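Local coordinates for Rpb7-binding protein seb1 (Schizosaccharomyces pombe 972h-, PDB 5MDT) that drives transcription termination by binding RNA polymerase II and nascent RNA, this CTD-interacting domain probably recognising the polymerase's C-terminal repeats, at residues A[60-64]-A[121-125]; A[40-44]-A[98-102]; A[55-59]-A[109-115]; A[2-6]-A[32-36]; A[47-52]-A[105-109]. One frame throughout, in Å; residues are numbered along the deposited sequence.

Contact 1 of 5, residues A[60-64]-A[121-125]; sequences LGALY and KILKL
Leu60, Leu63 and Tyr64 meet Lys121, Ile122 and Leu125 in a largely buried, apolar helix-helix contact within the all-helical CTD-interacting domain. The two pieces of helix run nearly parallel, at 12°, with their axes 10.9 Å apart, a separation that branched aliphatic side chains are long enough to bridge. Leu63 CD1 meets Ile122 CD1 at 3.6 Å, the two side chains crossing at about a right angle. Leu60 slides past Ile122 in the opposite direction; a trans first torsion (chi1 180°) extends it until its CD1 lies 3.9 Å from Ile122 CG1 while both its methyls also reach Lys121 CB. Leu125 divides its fork: CD1 touches Leu63 CB, and CD2 comes to the edge of the Tyr64 ring, near its plane, 4.0 Å from CD1 of that tyrosine. Tyrosine is apt at this border because its ring can pack against aliphatic carbon while its hydroxyl stays at the polar margin. There Tyr64 OH is 3.0 Å from a water that donates to Lys121 O at 2.8 Å, so the solvent molecule joins the two helices. Lys121 offers its inner methylenes to the tyrosine and then bends at chi2, leading its ammonium away. Helix 92-113 lines the same core, with Leu106 and Ala110 touching Leu63 and Val107 touching Ile122, and Leu147 of helix 137-150 also packs on Ile122.

Contact 2 of 5, residues A[40-44]-A[98-102]; sequences NAQFV and KAAEI
Val44 and Lys98, the two residues with most surface buried here, pack side chain across side chain at about a right angle where helix 40-53 begins alongside helix 92-113. The segments cross at -27° with axes 10.2 Å apart, and the backbones come nearest at Val44 and Ala99, where a small methyl permits the approach. Val44 CG1 points into the neighbouring helix: it lies 3.6 Å from Lys98 O and 3.8 Å from Ile102 CD1. Its other methyl, CG2, rests near Lys98 CB and Ala99. A beta-branched valine can thus present two methyls at once.

Lys98 runs extended from CB to CE, laying CD 3.8 Å from Ala41 CA and CE 3.9 Å from Ala41 CB; a bend at chi4 (74°) then turns the ammonium onto Asn40. Lys98 NZ donates to Asn40 OD1 at 2.8 Å, in the carbonyl plane on a lone pair, with a C=O...N angle of 137°. The amide nitrogen of Asn40 is engaged as well, donating to Val37 O and Asp89 O, so its plane is fixed from both ends. Asparagine serves as a two-way polar joint, linking helix 92-113 to the chain just ahead of helix 40-53. Lys98 therefore works both ways: its methylenes continue the apolar packing of Val44, and its ammonium, probably charged, is met by a neutral amide oxygen.

Contact 3 of 5, residues A[55-59]-A[109-115]; sequences PVTHK and DAIQHAP
Val56 sits against the C-terminal end of helix 92-113, its CB 3.3 Å from His113 O and its CG1 3.8 Å from His113 CB, the two side chains crossing at about a right angle. CG1 lies anti to the carbonyl carbon (chi1 -61°), which directs it at the histidine's inner carbon. Val56 O lies against the chain just past the helix, 3.6 Å from Ala114 CA and from Pro115 CD. Thr57 turns its side chain away and adds a light touch of its CA on that proline. Next, Thr57 OG1 and His58 ND1 share a hydrogen bond, which ties the turn to itself.

The join is between the turn linking helices 40-53 and 59-79 and the place where helix 92-113 ends: Ala114 is the first residue to leave helical geometry, and Pro115, which has no backbone N-H to continue the helix, follows it.

Lys59 opens helix 59-79 and has the largest share of the buried surface. Its CB rests 4.0 Å from Ala110 CB, a small residue that lets the backbones close in. A lysine is long enough to go on from there: a bend at chi2 (-51°) sends the chain past His113 to Asp109, where Lys59 NZ forms a 3.0 Å salt bridge with OD2 on its syn lone pair. The same ammonium donates to Ala51 O and, at 2.9 Å from Lys59 NZ, to a water that in turn donates to Asp109 OD1.

Contact 4 of 5, residues A[2-6]-A[32-36]; sequences SGIAE and LSMEN
Leu32 inserts its fork between Ser2 and Glu6, its CD2 reaching Ser2 CB and Gly3 N and its CD1 reaching Glu6 CG. The first of these meetings is tight, with 3.5 Å between Leu32 CD2 and Ser2 CB, whereas Leu32 CD1 lies a comfortable 3.8 Å from Glu6 CG. The glutamate crosses the leucine at about a right angle, using its aliphatic carbons for packing; Glu6 OE1 accepts a weak bond from Ser2 OG. Leucine fits because its two methyls can serve the surface residues here while the same side chain also packs on Phe7 and Ile10 of helix 4-16.

This is a surface contact between the start of helix 4-16 and the end of helix 23-35, two helices that follow each other in the chain. Gly3 occupies the N-cap position, and the chain ahead of it lies across the last turn of the other helix.

Glu35 approaches from that last turn. Its chain is extended beyond CG, and OE1 comes 2.9 Å from Ser2 N in a weak hydrogen bond. Asn36, just past the helix, holds Ser2 by its backbone N and its backbone O. Asn36 OD1 accepts from Ser2 N at 3.3 Å, the donor lying level with the amide and 138° from the C=O direction. Its amide nitrogen returns a weak bond, 3.3 Å from Asn36 ND2 to Ser2 O, with an N-H...O angle of 143°. A side-chain amide suits this, accepting through one atom and donating through the other.

Contact 5 of 5, residues A[47-52]-A[105-109]; sequences VYKYAK and SLVAD
Leu106 is a knob in a hole made by Val47, Tyr48, Ala51 and Lys52, the classic interlocking of two helices, here helix 40-53 and helix 92-113 of the domain's all-helical fold. The segments run almost parallel, at 9°, with axes 10.4 Å apart. Both Leu106 methyls rest on the small floor of the hole: CD1 and CD2 are each 3.7 Å from Ala51 CB. CD2 is also 3.7 Å from Tyr48 CD1, and CD1 looks toward Val47. Alanine gives the leucine depth, and the leucine's fork fills it.

Polar groups border this apolar centre. The Tyr48 ring is brought beside the leucine by a first torsion near 180° (chi1 175°), and Lys52 CG lies over the margin of one face. Ser105 CB meets the ring at its edge, and a small hydroxyl is useful there, since a water lies 2.7 Å from Tyr48 OH and 3.0 Å from Ser105 OG.

On the next turn, Lys52 curls back through bends at chi2 and chi3 and forms a weak salt bridge, 3.4 Å from Lys52 NZ to Asp109 OD1. The stronger partner of that carboxylate is Lys59, on its other oxygen, so the aspartate faces two cationic side chains that would favour its ionised form. The water that bridges Asp109 and Lys59 also ties in the first helix, donating to Lys52 O at 2.9 Å.

Contacts 2, 5 and 3 follow one another along helix 92-113. Contacts 2 and 5, with centres about 11 Å apart, both join it to helix 40-53 and meet where Ile102 CD1 packs on Tyr48 CB at 4.0 Å. Contacts 5 and 3 lie closer, about 9 Å between centres, sharing Asp109 and a water, and Lys59 NZ reaches Ala51 O at 2.8 Å. Contact 1 lies against both: Ala110 CB is 3.7 Å from Ile122 CD1, and Ala62 CB is 3.7 Å from Ala51 CB. Contact 4 is peripheral, its centre about 26 Å from that of contact 3, yet it touches contact 2 through Phe43 CE1 and Asn36 CB at 3.6 Å.

Contact 1 of 5, residues A[60-64]-A[121-125]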
# COMPACT_ATOMS: atom_id res chain seq x y z
N LEU A 60 -9.91 1.33 -2.63
CA LEU A 60 -8.98 2.22 -3.34
C LEU A 60 -8.17 3.06 -2.37
O LEU A 60 -6.95 3.12 -2.52
CB LEU A 60 -9.70 3.11 -4.36
CG LEU A 60 -8.80 4.06 -5.15
CD1 LEU A 60 -7.79 3.31 -6.01
CD2 LEU A 60 -9.66 5.00 -6.03
N GLY A 61 -8.83 3.67 -1.38
CA GLY A 61 -8.14 4.48 -0.36
C GLY A 61 -7.09 3.66 0.37
O GLY A 61 -6.03 4.18 0.75
N ALA A 62 -7.37 2.36 0.62
CA ALA A 62 -6.40 1.49 1.30
C ALA A 62 -5.16 1.28 0.40
O ALA A 62 -4.03 1.23 0.90
CB ALA A 62 -7.04 0.15 1.65
N LEU A 63 -5.38 1.18 -0.92
CA LEU A 63 -4.27 1.06 -1.88
C LEU A 63 -3.47 2.36 -1.95
O LEU A 63 -2.25 2.30 -2.11
CB LEU A 63 -4.76 0.66 -3.27
CG LEU A 63 -5.21 -0.82 -3.36
CD1 LEU A 63 -5.81 -1.10 -4.72
CD2 LEU A 63 -4.04 -1.75 -3.12
N TYR A 64 -4.13 3.55 -1.78
CA TYR A 64 -3.37 4.81 -1.73
C TYR A 64 -2.48 4.84 -0.46
O TYR A 64 -1.37 5.39 -0.49
CB TYR A 64 -4.30 6.02 -1.73
CG TYR A 64 -4.98 6.27 -3.06
CD1 TYR A 64 -4.40 5.86 -4.26
CD2 TYR A 64 -6.16 7.00 -3.13
CE1 TYR A 64 -4.99 6.16 -5.50
CE2 TYR A 64 -6.76 7.30 -4.36
CZ TYR A 64 -6.17 6.88 -5.53
OH TYR A 64 -6.75 7.20 -6.74
N LYS A 121 -7.90 3.66 -11.59
CA LYS A 121 -7.07 4.37 -10.59
C LYS A 121 -5.94 3.46 -10.08
O LYS A 121 -4.86 3.95 -9.73
CB LYS A 121 -7.94 4.93 -9.44
CG LYS A 121 -9.04 5.92 -9.88
CD LYS A 121 -8.47 7.22 -10.41
CE LYS A 121 -9.51 8.17 -10.98
NZ LYS A 121 -8.86 9.18 -11.85
N ILE A 122 -6.16 2.13 -10.08
CA ILE A 122 -5.15 1.16 -9.64
C ILE A 122 -4.13 0.98 -10.78
O ILE A 122 -2.93 0.88 -10.50
CB ILE A 122 -5.79 -0.16 -9.19
CG1 ILE A 122 -6.92 0.12 -8.16
CG2 ILE A 122 -4.72 -1.11 -8.56
CD1 ILE A 122 -7.81 -1.15 -7.77
N LEU A 123 -4.58 1.05 -12.04
CA LEU A 123 -3.67 1.04 -13.19
C LEU A 123 -2.71 2.22 -13.07
O LEU A 123 -1.51 2.04 -13.29
CB LEU A 123 -4.41 1.13 -14.54
CG LEU A 123 -4.88 -0.16 -15.15
CD1 LEU A 123 -5.38 0.11 -16.57
CD2 LEU A 123 -3.76 -1.20 -15.24
N LYS A 124 -3.22 3.41 -12.66
CA LYS A 124 -2.40 4.60 -12.43
C LYS A 124 -1.32 4.36 -11.36
O LYS A 124 -0.22 4.89 -11.49
CB LYS A 124 -3.25 5.83 -12.11
CG LYS A 124 -3.90 6.43 -13.35
CD LYS A 124 -4.97 7.46 -13.02
CE LYS A 124 -5.24 8.38 -14.20
NZ LYS A 124 -5.79 7.65 -15.38
N LEU A 125 -1.62 3.55 -10.32
CA LEU A 125 -0.63 3.21 -9.31
C LEU A 125 0.49 2.36 -9.91
O LEU A 125 1.66 2.60 -9.61
CB LEU A 125 -1.26 2.52 -8.10
CG LEU A 125 -2.20 3.37 -7.22
CD1 LEU A 125 -2.83 2.50 -6.12
CD2 LEU A 125 -1.48 4.56 -6.61
O HOH W 1 -4.78 6.66 -8.90

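Contact 2 of 5, residues A[40-44]-A[98-102]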
# COMPACT_ATOMS: atom_id res chain seq x y z
N ASN A 40 7.99 -2.11 11.40
CA ASN A 40 7.34 -2.17 10.09
C ASN A 40 6.42 -3.39 9.91
O ASN A 40 5.41 -3.27 9.23
CB ASN A 40 8.34 -2.04 8.94
CG ASN A 40 9.28 -3.20 8.79
OD1 ASN A 40 8.91 -4.26 8.25
ND2 ASN A 40 10.54 -3.01 9.20
N ALA A 41 6.72 -4.54 10.57
CA ALA A 41 5.80 -5.69 10.43
C ALA A 41 4.42 -5.33 10.94
O ALA A 41 3.44 -5.76 10.35
CB ALA A 41 6.34 -6.89 11.23
N GLN A 42 4.34 -4.54 12.06
CA GLN A 42 3.03 -4.15 12.65
C GLN A 42 2.28 -3.21 11.73
O GLN A 42 1.08 -3.36 11.52
CB GLN A 42 3.24 -3.47 14.03
CG GLN A 42 3.94 -4.32 15.09
CD GLN A 42 3.17 -5.60 15.41
OE1 GLN A 42 1.95 -5.64 15.36
NE2 GLN A 42 3.88 -6.70 15.59
N PHE A 43 2.96 -2.21 11.18
CA PHE A 43 2.30 -1.24 10.30
C PHE A 43 1.83 -1.90 9.01
O PHE A 43 0.69 -1.68 8.59
CB PHE A 43 3.31 -0.11 10.02
CG PHE A 43 3.52 0.79 11.23
CD1 PHE A 43 4.46 0.47 12.21
CD2 PHE A 43 2.76 1.93 11.42
CE1 PHE A 43 4.63 1.28 13.34
CE2 PHE A 43 2.95 2.76 12.54
CZ PHE A 43 3.88 2.43 13.49
N VAL A 44 2.67 -2.74 8.38
CA VAL A 44 2.27 -3.43 7.14
C VAL A 44 1.05 -4.38 7.42
O VAL A 44 0.04 -4.33 6.70
CB VAL A 44 3.45 -4.13 6.42
CG1 VAL A 44 2.97 -4.89 5.18
CG2 VAL A 44 4.53 -3.10 6.02
N LYS A 98 7.96 -6.32 2.93
CA LYS A 98 6.68 -6.76 3.52
C LYS A 98 5.52 -6.08 2.80
O LYS A 98 4.54 -6.76 2.50
CB LYS A 98 6.59 -6.48 5.02
CG LYS A 98 7.59 -7.29 5.83
CD LYS A 98 7.45 -7.03 7.33
CE LYS A 98 8.58 -7.64 8.15
NZ LYS A 98 9.87 -6.89 8.01
N ALA A 99 5.61 -4.77 2.49
CA ALA A 99 4.53 -4.09 1.74
C ALA A 99 4.36 -4.73 0.34
O ALA A 99 3.24 -4.94 -0.11
CB ALA A 99 4.79 -2.59 1.65
N ALA A 100 5.49 -5.09 -0.32
CA ALA A 100 5.45 -5.77 -1.63
C ALA A 100 4.71 -7.11 -1.51
O ALA A 100 3.88 -7.44 -2.37
CB ALA A 100 6.87 -6.01 -2.13
N GLU A 101 4.97 -7.86 -0.42
CA GLU A 101 4.39 -9.18 -0.15
C GLU A 101 2.87 -9.18 -0.06
O GLU A 101 2.25 -10.18 -0.40
CB GLU A 101 5.01 -9.83 1.12
CG GLU A 101 6.47 -10.21 0.97
CD GLU A 101 6.77 -11.63 0.55
OE1 GLU A 101 6.27 -12.05 -0.52
OE2 GLU A 101 7.53 -12.31 1.27
N ILE A 102 2.27 -8.08 0.43
CA ILE A 102 0.80 -7.99 0.53
C ILE A 102 0.15 -7.30 -0.69
O ILE A 102 -1.08 -7.27 -0.77
CB ILE A 102 0.33 -7.31 1.86
CG1 ILE A 102 0.69 -5.80 1.89
CG2 ILE A 102 0.87 -8.08 3.10
CD1 ILE A 102 -0.07 -4.94 2.97

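Contact 3 of 5, residues A[55-59]-A[109-115]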
# COMPACT_ATOMS: atom_id res chain seq x y z
N PRO A 55 -15.04 -1.23 3.89
CA PRO A 55 -16.16 -1.28 2.93
C PRO A 55 -15.65 -1.34 1.48
O PRO A 55 -14.53 -0.90 1.21
CB PRO A 55 -16.85 0.08 3.15
CG PRO A 55 -16.56 0.41 4.56
CD PRO A 55 -15.13 -0.03 4.75
N VAL A 56 -16.47 -1.85 0.54
CA VAL A 56 -16.08 -1.99 -0.88
C VAL A 56 -15.64 -0.67 -1.52
O VAL A 56 -14.75 -0.66 -2.37
CB VAL A 56 -17.17 -2.70 -1.73
CG1 VAL A 56 -17.45 -4.12 -1.20
CG2 VAL A 56 -18.45 -1.89 -1.80
N THR A 57 -16.23 0.44 -1.07
CA THR A 57 -15.95 1.79 -1.57
C THR A 57 -14.58 2.29 -1.07
O THR A 57 -14.05 3.27 -1.59
CB THR A 57 -17.04 2.74 -1.07
OG1 THR A 57 -17.08 2.64 0.36
CG2 THR A 57 -18.44 2.42 -1.67
N HIS A 58 -14.04 1.64 -0.01
CA HIS A 58 -12.81 2.04 0.67
C HIS A 58 -11.52 1.32 0.24
O HIS A 58 -10.45 1.68 0.72
CB HIS A 58 -13.02 1.87 2.19
CG HIS A 58 -13.92 2.90 2.80
ND1 HIS A 58 -15.09 3.32 2.18
CD2 HIS A 58 -13.83 3.53 4.00
CE1 HIS A 58 -15.65 4.21 3.00
NE2 HIS A 58 -14.91 4.36 4.11
N LYS A 59 -11.61 0.32 -0.67
CA LYS A 59 -10.42 -0.47 -1.06
C LYS A 59 -9.42 0.38 -1.81
O LYS A 59 -8.20 0.24 -1.59
CB LYS A 59 -10.85 -1.65 -1.99
CG LYS A 59 -11.93 -2.59 -1.43
CD LYS A 59 -11.62 -3.10 -0.03
CE LYS A 59 -12.59 -4.26 0.24
NZ LYS A 59 -12.15 -5.05 1.42
N ASP A 109 -8.13 -8.21 -4.06
CA ASP A 109 -9.30 -7.91 -3.22
C ASP A 109 -10.04 -6.69 -3.78
O ASP A 109 -11.27 -6.68 -3.83
CB ASP A 109 -8.83 -7.65 -1.78
CG ASP A 109 -9.93 -7.42 -0.78
OD1 ASP A 109 -10.64 -8.40 -0.45
OD2 ASP A 109 -10.04 -6.29 -0.27
N ALA A 110 -9.29 -5.66 -4.23
CA ALA A 110 -9.93 -4.48 -4.79
C ALA A 110 -10.58 -4.83 -6.11
O ALA A 110 -11.71 -4.39 -6.36
CB ALA A 110 -8.90 -3.36 -4.98
N ILE A 111 -9.94 -5.69 -6.93
CA ILE A 111 -10.54 -6.15 -8.20
C ILE A 111 -11.88 -6.87 -7.94
O ILE A 111 -12.87 -6.66 -8.65
CB ILE A 111 -9.54 -7.04 -9.00
CG1 ILE A 111 -8.37 -6.20 -9.56
CG2 ILE A 111 -10.22 -7.88 -10.09
CD1 ILE A 111 -7.23 -7.00 -10.23
N GLN A 112 -11.92 -7.70 -6.90
CA GLN A 112 -13.13 -8.46 -6.57
C GLN A 112 -14.28 -7.57 -6.05
O GLN A 112 -15.42 -7.80 -6.40
CB GLN A 112 -12.78 -9.56 -5.55
CG GLN A 112 -13.86 -10.61 -5.34
CD GLN A 112 -13.52 -11.55 -4.21
OE1 GLN A 112 -12.36 -11.75 -3.84
NE2 GLN A 112 -14.54 -12.18 -3.64
N HIS A 113 -13.96 -6.53 -5.26
CA HIS A 113 -14.98 -5.76 -4.55
C HIS A 113 -15.22 -4.31 -4.94
O HIS A 113 -16.32 -3.82 -4.72
CB HIS A 113 -14.61 -5.77 -3.05
CG HIS A 113 -14.67 -7.13 -2.46
ND1 HIS A 113 -15.87 -7.83 -2.39
CD2 HIS A 113 -13.68 -7.90 -1.98
CE1 HIS A 113 -15.56 -9.01 -1.87
NE2 HIS A 113 -14.26 -9.10 -1.58
N ALA A 114 -14.19 -3.61 -5.41
CA ALA A 114 -14.29 -2.19 -5.65
C ALA A 114 -15.21 -1.82 -6.81
O ALA A 114 -15.37 -2.62 -7.75
CB ALA A 114 -12.91 -1.58 -5.86
N PRO A 115 -15.86 -0.64 -6.72
CA PRO A 115 -16.68 -0.18 -7.87
C PRO A 115 -15.78 -0.12 -9.11
O PRO A 115 -14.61 0.25 -8.99
CB PRO A 115 -17.12 1.23 -7.46
CG PRO A 115 -16.90 1.33 -6.01
CD PRO A 115 -15.79 0.38 -5.65
O HOH W 2 -12.67 -7.95 1.48

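Contact 4 of 5, residues A[2-6]-A[32-36]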
# COMPACT_ATOMS: atom_id res chain seq x y z
N SER A 2 5.41 8.36 16.06
CA SER A 2 4.75 8.15 17.35
C SER A 2 4.50 6.66 17.66
O SER A 2 5.31 6.07 18.37
CB SER A 2 3.48 9.00 17.49
OG SER A 2 2.65 8.57 18.56
N GLY A 3 3.41 6.08 17.13
CA GLY A 3 3.11 4.67 17.38
C GLY A 3 2.04 3.94 16.59
O GLY A 3 1.21 4.51 15.87
N ILE A 4 2.04 2.63 16.78
CA ILE A 4 1.10 1.73 16.11
C ILE A 4 -0.33 1.97 16.60
O ILE A 4 -1.26 1.85 15.79
CB ILE A 4 1.54 0.23 16.17
CG1 ILE A 4 0.68 -0.67 15.26
CG2 ILE A 4 1.58 -0.30 17.61
CD1 ILE A 4 0.88 -0.48 13.71
N ALA A 5 -0.52 2.32 17.90
CA ALA A 5 -1.87 2.58 18.43
C ALA A 5 -2.51 3.78 17.71
O ALA A 5 -3.66 3.68 17.27
CB ALA A 5 -1.80 2.83 19.93
N GLU A 6 -1.74 4.87 17.51
CA GLU A 6 -2.25 6.04 16.77
C GLU A 6 -2.58 5.66 15.32
O GLU A 6 -3.63 6.06 14.81
CB GLU A 6 -1.22 7.19 16.80
CG GLU A 6 -1.74 8.43 16.11
CD GLU A 6 -1.09 9.77 16.40
OE1 GLU A 6 0.01 9.80 17.01
OE2 GLU A 6 -1.67 10.79 15.98
N LEU A 32 3.83 8.13 10.58
CA LEU A 32 3.91 7.20 11.72
C LEU A 32 4.72 5.95 11.34
O LEU A 32 5.55 5.50 12.12
CB LEU A 32 2.49 6.82 12.20
CG LEU A 32 1.75 7.92 12.98
CD1 LEU A 32 0.27 7.64 13.00
CD2 LEU A 32 2.22 7.97 14.43
N SER A 33 4.54 5.43 10.13
CA SER A 33 5.28 4.24 9.70
C SER A 33 6.77 4.54 9.53
O SER A 33 7.59 3.72 9.90
CB SER A 33 4.66 3.66 8.43
OG SER A 33 4.92 4.55 7.36
N MET A 34 7.12 5.74 9.03
CA MET A 34 8.53 6.10 8.84
C MET A 34 9.19 6.45 10.15
O MET A 34 10.42 6.36 10.25
CB MET A 34 8.67 7.29 7.86
CG MET A 34 8.28 6.94 6.43
SD MET A 34 9.34 5.66 5.70
CE MET A 34 10.80 6.71 5.24
N GLU A 35 8.41 6.89 11.16
CA GLU A 35 9.00 7.25 12.47
C GLU A 35 9.21 6.00 13.35
O GLU A 35 9.86 6.06 14.40
CB GLU A 35 8.09 8.24 13.22
CG GLU A 35 8.03 9.64 12.61
CD GLU A 35 6.78 10.46 12.91
OE1 GLU A 35 5.94 10.01 13.73
OE2 GLU A 35 6.62 11.53 12.29
N ASN A 36 8.66 4.86 12.92
CA ASN A 36 8.70 3.62 13.69
C ASN A 36 9.22 2.39 12.96
O ASN A 36 8.80 1.27 13.26
CB ASN A 36 7.32 3.41 14.32
CG ASN A 36 6.98 4.49 15.31
OD1 ASN A 36 6.19 5.38 15.01
ND2 ASN A 36 7.49 4.37 16.52

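Contact 5 of 5, residues A[47-52]-A[105-109]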
# COMPACT_ATOMS: atom_id res chain seq x y z
N VAL A 47 -2.17 -2.32 7.78
CA VAL A 47 -2.74 -1.89 6.49
C VAL A 47 -3.47 -3.10 5.84
O VAL A 47 -4.56 -2.93 5.28
CB VAL A 47 -1.60 -1.38 5.59
CG1 VAL A 47 -2.10 -1.13 4.16
CG2 VAL A 47 -1.00 -0.12 6.19
N TYR A 48 -2.88 -4.30 5.89
CA TYR A 48 -3.49 -5.49 5.32
C TYR A 48 -4.85 -5.73 5.99
O TYR A 48 -5.85 -5.89 5.30
CB TYR A 48 -2.55 -6.71 5.52
CG TYR A 48 -3.16 -8.02 5.06
CD1 TYR A 48 -3.13 -8.40 3.72
CD2 TYR A 48 -3.86 -8.84 5.95
CE1 TYR A 48 -3.69 -9.61 3.29
CE2 TYR A 48 -4.40 -10.06 5.54
CZ TYR A 48 -4.34 -10.43 4.20
OH TYR A 48 -4.90 -11.63 3.83
N LYS A 49 -4.90 -5.68 7.34
CA LYS A 49 -6.17 -5.94 8.08
C LYS A 49 -7.22 -4.89 7.73
O LYS A 49 -8.37 -5.24 7.43
CB LYS A 49 -5.91 -5.96 9.59
CG LYS A 49 -5.19 -7.25 9.99
CD LYS A 49 -4.75 -7.24 11.48
CE LYS A 49 -5.84 -7.22 12.53
NZ LYS A 49 -6.74 -8.37 12.44
N TYR A 50 -6.81 -3.62 7.67
CA TYR A 50 -7.76 -2.56 7.29
C TYR A 50 -8.29 -2.78 5.88
O TYR A 50 -9.50 -2.76 5.68
CB TYR A 50 -7.11 -1.16 7.40
CG TYR A 50 -8.01 -0.07 6.81
CD1 TYR A 50 -9.16 0.35 7.48
CD2 TYR A 50 -7.72 0.50 5.57
CE1 TYR A 50 -10.01 1.31 6.92
CE2 TYR A 50 -8.59 1.44 5.00
CZ TYR A 50 -9.71 1.85 5.68
OH TYR A 50 -10.60 2.76 5.16
N ALA A 51 -7.38 -3.00 4.89
CA ALA A 51 -7.83 -3.16 3.49
C ALA A 51 -8.81 -4.31 3.33
O ALA A 51 -9.81 -4.20 2.62
CB ALA A 51 -6.63 -3.39 2.59
N LYS A 52 -8.57 -5.40 4.04
CA LYS A 52 -9.43 -6.59 3.89
C LYS A 52 -10.80 -6.38 4.54
O LYS A 52 -11.79 -6.83 3.99
CB LYS A 52 -8.71 -7.81 4.49
CG LYS A 52 -7.49 -8.28 3.67
CD LYS A 52 -7.84 -8.88 2.28
CE LYS A 52 -8.41 -10.27 2.41
NZ LYS A 52 -8.85 -10.86 1.09
N SER A 105 -2.35 -9.42 -3.02
CA SER A 105 -3.59 -9.72 -2.27
C SER A 105 -4.51 -8.51 -2.21
O SER A 105 -5.72 -8.67 -2.42
CB SER A 105 -3.29 -10.16 -0.83
OG SER A 105 -2.56 -11.36 -0.83
N LEU A 106 -3.96 -7.32 -1.89
CA LEU A 106 -4.78 -6.13 -1.80
C LEU A 106 -5.32 -5.69 -3.17
O LEU A 106 -6.47 -5.27 -3.24
CB LEU A 106 -4.08 -4.98 -1.06
CG LEU A 106 -3.61 -5.32 0.40
CD1 LEU A 106 -3.28 -4.04 1.15
CD2 LEU A 106 -4.65 -6.16 1.17
N VAL A 107 -4.51 -5.83 -4.26
CA VAL A 107 -5.02 -5.51 -5.61
C VAL A 107 -6.12 -6.50 -6.00
O VAL A 107 -7.18 -6.10 -6.49
CB VAL A 107 -3.91 -5.36 -6.68
CG1 VAL A 107 -4.50 -5.15 -8.09
CG2 VAL A 107 -2.96 -4.21 -6.32
N ALA A 108 -5.89 -7.80 -5.73
CA ALA A 108 -6.87 -8.84 -6.06
C ALA A 108 -8.20 -8.60 -5.33
O ALA A 108 -9.25 -8.71 -5.93
CB ALA A 108 -6.32 -10.21 -5.69
N ASP A 109 -8.13 -8.21 -4.06
CA ASP A 109 -9.30 -7.91 -3.22
C ASP A 109 -10.04 -6.69 -3.78
O ASP A 109 -11.27 -6.68 -3.83
CB ASP A 109 -8.83 -7.65 -1.78
CG ASP A 109 -9.93 -7.42 -0.78
OD1 ASP A 109 -10.64 -8.40 -0.45
OD2 ASP A 109 -10.04 -6.29 -0.27
O HOH W 3 -4.28 -12.51 1.33
O HOH W 2 -12.67 -7.95 1.48